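Carbohydrate kinase, FGGY (Novosphingobium aromaticivorans, PDB 3H6E) probably transfers a phosphate group from ATP to a sugar or related polyol. Local coordinates at residues A[158-163]-A[209-214]; A[56-61]-A[216-221]. All blocks are in the same frame, centred on the assembly; numbering follows the deposited sequence.

Interaction 1: A[158-163]-A[209-214]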
# COMPACT_ATOMS: atom_id res chain seq x y z
N TRP A 158 -6.82 -12.39 -16.19
CA TRP A 158 -6.63 -12.97 -17.52
C TRP A 158 -6.55 -14.49 -17.40
O TRP A 158 -6.83 -15.22 -18.34
CB TRP A 158 -5.35 -12.42 -18.17
CG TRP A 158 -4.80 -13.25 -19.29
CD1 TRP A 158 -4.98 -13.04 -20.63
CD2 TRP A 158 -3.98 -14.42 -19.17
NE1 TRP A 158 -4.33 -14.01 -21.35
CE2 TRP A 158 -3.70 -14.86 -20.48
CE3 TRP A 158 -3.45 -15.13 -18.09
CZ2 TRP A 158 -2.91 -15.99 -20.73
CZ3 TRP A 158 -2.67 -16.25 -18.34
CH2 TRP A 158 -2.41 -16.67 -19.66
N PHE A 159 -6.14 -14.93 -16.22
CA PHE A 159 -6.07 -16.35 -15.89
C PHE A 159 -7.47 -16.96 -15.94
O PHE A 159 -7.64 -18.12 -16.30
CB PHE A 159 -5.48 -16.51 -14.48
CG PHE A 159 -5.22 -17.93 -14.08
CD1 PHE A 159 -4.01 -18.54 -14.38
CD2 PHE A 159 -6.18 -18.65 -13.37
CE1 PHE A 159 -3.77 -19.85 -14.00
CE2 PHE A 159 -5.94 -19.95 -12.99
CZ PHE A 159 -4.74 -20.56 -13.30
N LEU A 160 -8.46 -16.16 -15.57
CA LEU A 160 -9.85 -16.61 -15.49
C LEU A 160 -10.67 -16.19 -16.70
O LEU A 160 -11.84 -16.54 -16.81
CB LEU A 160 -10.53 -16.01 -14.26
CG LEU A 160 -9.92 -16.11 -12.86
CD1 LEU A 160 -10.56 -15.08 -11.95
CD2 LEU A 160 -10.08 -17.51 -12.30
N THR A 161 -10.07 -15.42 -17.61
CA THR A 161 -10.87 -14.72 -18.62
C THR A 161 -10.30 -14.78 -20.04
O THR A 161 -11.03 -14.60 -21.01
CB THR A 161 -11.06 -13.25 -18.22
OG1 THR A 161 -12.38 -12.82 -18.56
CG2 THR A 161 -10.04 -12.37 -18.91
N GLY A 162 -9.00 -15.02 -20.15
CA GLY A 162 -8.35 -15.05 -21.45
C GLY A 162 -8.05 -13.67 -22.02
O GLY A 162 -7.27 -13.54 -22.96
N ARG A 163 -8.67 -12.64 -21.46
CA ARG A 163 -8.41 -11.28 -21.92
C ARG A 163 -7.36 -10.59 -21.07
O ARG A 163 -7.48 -10.49 -19.85
CB ARG A 163 -9.70 -10.45 -21.94
CG ARG A 163 -9.48 -9.03 -22.47
CD ARG A 163 -10.73 -8.46 -23.11
NE ARG A 163 -11.51 -7.63 -22.19
CZ ARG A 163 -11.50 -6.30 -22.20
NH1 ARG A 163 -10.76 -5.64 -23.08
NH2 ARG A 163 -12.24 -5.62 -21.33
N GLY A 209 -14.32 -9.62 -18.54
CA GLY A 209 -15.10 -10.54 -19.34
C GLY A 209 -15.70 -11.67 -18.52
O GLY A 209 -15.56 -11.70 -17.30
N ALA A 210 -16.38 -12.59 -19.20
CA ALA A 210 -16.97 -13.74 -18.54
C ALA A 210 -15.91 -14.78 -18.22
O ALA A 210 -14.85 -14.82 -18.86
CB ALA A 210 -18.06 -14.34 -19.41
N LEU A 211 -16.19 -15.62 -17.23
CA LEU A 211 -15.27 -16.68 -16.84
C LEU A 211 -15.03 -17.62 -18.02
O LEU A 211 -15.98 -18.00 -18.71
CB LEU A 211 -15.86 -17.45 -15.66
CG LEU A 211 -14.91 -18.18 -14.72
CD1 LEU A 211 -13.95 -17.18 -14.07
CD2 LEU A 211 -15.69 -18.95 -13.66
N LEU A 212 -13.77 -17.99 -18.24
CA LEU A 212 -13.44 -18.95 -19.29
C LEU A 212 -14.22 -20.24 -19.11
O LEU A 212 -14.30 -20.77 -18.00
CB LEU A 212 -11.94 -19.25 -19.29
CG LEU A 212 -11.14 -18.77 -20.51
CD1 LEU A 212 -11.72 -17.48 -21.05
CD2 LEU A 212 -9.67 -18.61 -20.17
N PRO A 213 -14.80 -20.76 -20.20
CA PRO A 213 -15.58 -22.00 -20.15
C PRO A 213 -14.80 -23.13 -19.48
O PRO A 213 -15.29 -23.74 -18.54
CB PRO A 213 -15.83 -22.32 -21.62
CG PRO A 213 -15.80 -20.99 -22.30
CD PRO A 213 -14.77 -20.18 -21.56
N ALA A 214 -13.59 -23.38 -19.97
CA ALA A 214 -12.74 -24.43 -19.41
C ALA A 214 -12.51 -24.22 -17.92
O ALA A 214 -12.21 -25.16 -17.19
CB ALA A 214 -11.42 -24.50 -20.15

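Interaction 2: A[56-61]-A[216-221]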
# COMPACT_ATOMS: atom_id res chain seq x y z
N TRP A 56 -3.83 -23.75 -6.48
CA TRP A 56 -4.47 -23.58 -5.18
C TRP A 56 -5.81 -22.86 -5.30
O TRP A 56 -6.78 -23.24 -4.64
CB TRP A 56 -3.57 -22.80 -4.21
CG TRP A 56 -4.29 -22.36 -2.96
CD1 TRP A 56 -4.67 -23.15 -1.91
CD2 TRP A 56 -4.71 -21.03 -2.63
NE1 TRP A 56 -5.30 -22.40 -0.95
CE2 TRP A 56 -5.34 -21.09 -1.36
CE3 TRP A 56 -4.62 -19.79 -3.27
CZ2 TRP A 56 -5.87 -19.96 -0.73
CZ3 TRP A 56 -5.15 -18.67 -2.64
CH2 TRP A 56 -5.76 -18.76 -1.39
N LEU A 57 -5.86 -21.84 -6.15
CA LEU A 57 -7.05 -20.99 -6.22
C LEU A 57 -8.11 -21.53 -7.18
O LEU A 57 -9.23 -21.01 -7.23
CB LEU A 57 -6.67 -19.54 -6.53
CG LEU A 57 -6.77 -18.97 -7.95
CD1 LEU A 57 -8.13 -18.32 -8.15
CD2 LEU A 57 -5.66 -17.95 -8.16
N LEU A 58 -7.78 -22.56 -7.94
CA LEU A 58 -8.79 -23.29 -8.70
C LEU A 58 -9.44 -24.34 -7.80
O LEU A 58 -10.59 -24.73 -8.01
CB LEU A 58 -8.21 -23.94 -9.95
CG LEU A 58 -8.20 -23.05 -11.20
CD1 LEU A 58 -7.73 -23.81 -12.42
CD2 LEU A 58 -9.58 -22.45 -11.44
N ASP A 59 -8.70 -24.79 -6.79
CA ASP A 59 -9.24 -25.67 -5.76
C ASP A 59 -10.27 -24.92 -4.93
O ASP A 59 -11.45 -25.28 -4.91
CB ASP A 59 -8.12 -26.15 -4.82
CG ASP A 59 -7.16 -27.09 -5.50
OD1 ASP A 59 -7.52 -27.65 -6.56
OD2 ASP A 59 -6.04 -27.28 -4.97
N VAL A 60 -9.82 -23.88 -4.25
CA VAL A 60 -10.68 -23.11 -3.35
C VAL A 60 -11.89 -22.53 -4.07
O VAL A 60 -12.97 -22.43 -3.49
CB VAL A 60 -9.88 -21.99 -2.64
CG1 VAL A 60 -9.05 -21.21 -3.63
CG2 VAL A 60 -10.82 -21.07 -1.87
N LEU A 61 -11.71 -22.17 -5.34
CA LEU A 61 -12.83 -21.68 -6.15
C LEU A 61 -13.89 -22.76 -6.33
O LEU A 61 -15.08 -22.48 -6.37
CB LEU A 61 -12.35 -21.18 -7.51
CG LEU A 61 -11.81 -19.75 -7.58
CD1 LEU A 61 -11.62 -19.35 -9.03
CD2 LEU A 61 -12.74 -18.78 -6.89
N ALA A 216 -14.84 -22.16 -15.85
CA ALA A 216 -16.16 -22.25 -15.24
C ALA A 216 -16.47 -23.71 -14.93
O ALA A 216 -17.23 -24.01 -14.01
CB ALA A 216 -17.22 -21.67 -16.18
N GLU A 217 -15.86 -24.60 -15.70
CA GLU A 217 -16.09 -26.03 -15.58
C GLU A 217 -15.55 -26.59 -14.27
O GLU A 217 -16.31 -26.92 -13.36
CB GLU A 217 -15.44 -26.76 -16.75
CG GLU A 217 -16.07 -28.11 -17.04
CD GLU A 217 -17.57 -28.00 -17.27
OE1 GLU A 217 -18.02 -26.91 -17.71
OE2 GLU A 217 -18.29 -28.99 -17.02
N ARG A 218 -14.23 -26.70 -14.18
CA ARG A 218 -13.58 -27.36 -13.06
C ARG A 218 -13.73 -26.63 -11.72
O ARG A 218 -13.27 -27.12 -10.69
CB ARG A 218 -12.10 -27.59 -13.37
CG ARG A 218 -11.46 -26.45 -14.14
CD ARG A 218 -10.17 -26.01 -13.48
NE ARG A 218 -9.28 -27.12 -13.14
CZ ARG A 218 -9.30 -27.77 -11.98
NH1 ARG A 218 -10.17 -27.44 -11.04
NH2 ARG A 218 -8.44 -28.76 -11.77
N THR A 219 -14.38 -25.47 -11.74
CA THR A 219 -14.70 -24.77 -10.51
C THR A 219 -16.18 -24.92 -10.22
O THR A 219 -16.64 -24.68 -9.10
CB THR A 219 -14.36 -23.27 -10.58
OG1 THR A 219 -15.35 -22.59 -11.36
CG2 THR A 219 -12.99 -23.06 -11.21
N GLY A 220 -16.94 -25.30 -11.24
CA GLY A 220 -18.37 -25.47 -11.11
C GLY A 220 -19.08 -24.15 -10.95
O GLY A 220 -20.23 -24.09 -10.51
N LEU A 221 -18.39 -23.07 -11.31
CA LEU A 221 -18.99 -21.74 -11.30
C LEU A 221 -19.67 -21.48 -12.64
O LEU A 221 -19.27 -22.04 -13.67
CB LEU A 221 -17.93 -20.67 -11.03
CG LEU A 221 -17.34 -20.63 -9.62
CD1 LEU A 221 -16.16 -19.67 -9.57
CD2 LEU A 221 -18.39 -20.24 -8.59

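Interaction 1: A[158-163]-A[209-214]
L212 reaches over the turn that follows helix 152-159, and its backbone N-H donates to L160 O. That bond is 2.8 Å from L212 N to L160 O and nearly straight, at 168°. The N-H comes in 28° off the carbonyl plane. L160 O also meets L211 CA at 3.4 Å in a CA-H...O contact. One carbonyl thus receives two neighbouring groups of 209-214.

From CB outward, the L212 side chain follows the backbone of the turn. L212 CB lies 3.7 Å from L160 O. CG comes next to T161 C. There the chain forks: CD1 is placed so close to T161 O that the exact position of this branch is doubtful, and L212 CD2 rests 3.7 Å from G162 N. G162 has positive phi, which by itself favours glycine, and a side chain on it would probably crowd the L212 methyls.

The second bond is made by a side chain. T161 OG1 donates to A210 O, 3.2 Å away, from well above the carbonyl plane. A valine here would remove the hydroxyl, and A210 O would probably lose this bond to the turn. G209 sits beside the same hydroxyl, and a CB on it would come tightly against T161 OG1.

The contact ties a helix exit to the edge of the N-terminal domain's six-stranded mixed sheet, in a fold of the actin-like ATPase group. Strand 207-210 is its outermost strand on this side. It pairs with 226-232, and L212 is the N-cap residue of helix 213-219.

Toward the sheet the packing is apolar. L211 has CG anti to its backbone nitrogen (chi1 -155°), and together with chi2 this brings L211 CD1 to L160 CB at 3.6 Å. Both leucines also pack on I72 and V227, side chains of two adjacent strands of the sheet.

Interaction 2: A[56-61]-A[216-221]
T219 OG1 has two backbone partners: it accepts from L221 N at 3.1 Å and makes a weak bond to I215 O. The first of these closes an ST turn at the end of helix 213-219, which packs here against helix 50-63, a helix that lies on the six-stranded sheet of the N-terminal domain. With OG1 lodged between the backbone N and carbonyl carbon (chi1 76°), the methyl CG2 is left to face helix 50-63. T219 CG2 touches L58 CD2 at 3.5 Å and lies at 4.2 Å from L61 CB.

No hydrogen bond links the two segments directly. S62 OG, just beyond, lies in hydrogen-bonding range of both L58 O and R218 O and can share its one proton between them. At the buried end, L61 CD2 and L221 CD1 meet as methyls at 4.4 Å.

R218 covers the outer side. Its chain bends at chi2 and chi3 and crosses L58 at about a right angle. L58 CB lies over one face of the guanidinium. D59 carries the opposite charge, but D59 OD1 stays 5.2 Å from R218 NH1. The aliphatic part of R218 makes the closer approach, with R218 CD 3.5 Å from L58 CD1.

The centres of interactions 1 and 2 are 12 Å apart, on the same side of the chain's centre and far from it. Helix 213-219 serves both: its start belongs to interaction 1 and its end to interaction 2. Along the chain the order is 56-61, 158-163, 209-214, 216-221, so interaction 1 falls entirely between the two halves of interaction 2. The contacts also touch each other. L211 CD2 packs on A216 CA, L160 CD2 on L61 CD1, and F159 CE2 near L58 CG. The leucines L61, L160, L211 and L221 form a continuous apolar cluster that joins helix 50-63, the 158-163 turn and the two ends of helix 213-219 at the edge of the six-stranded sheet.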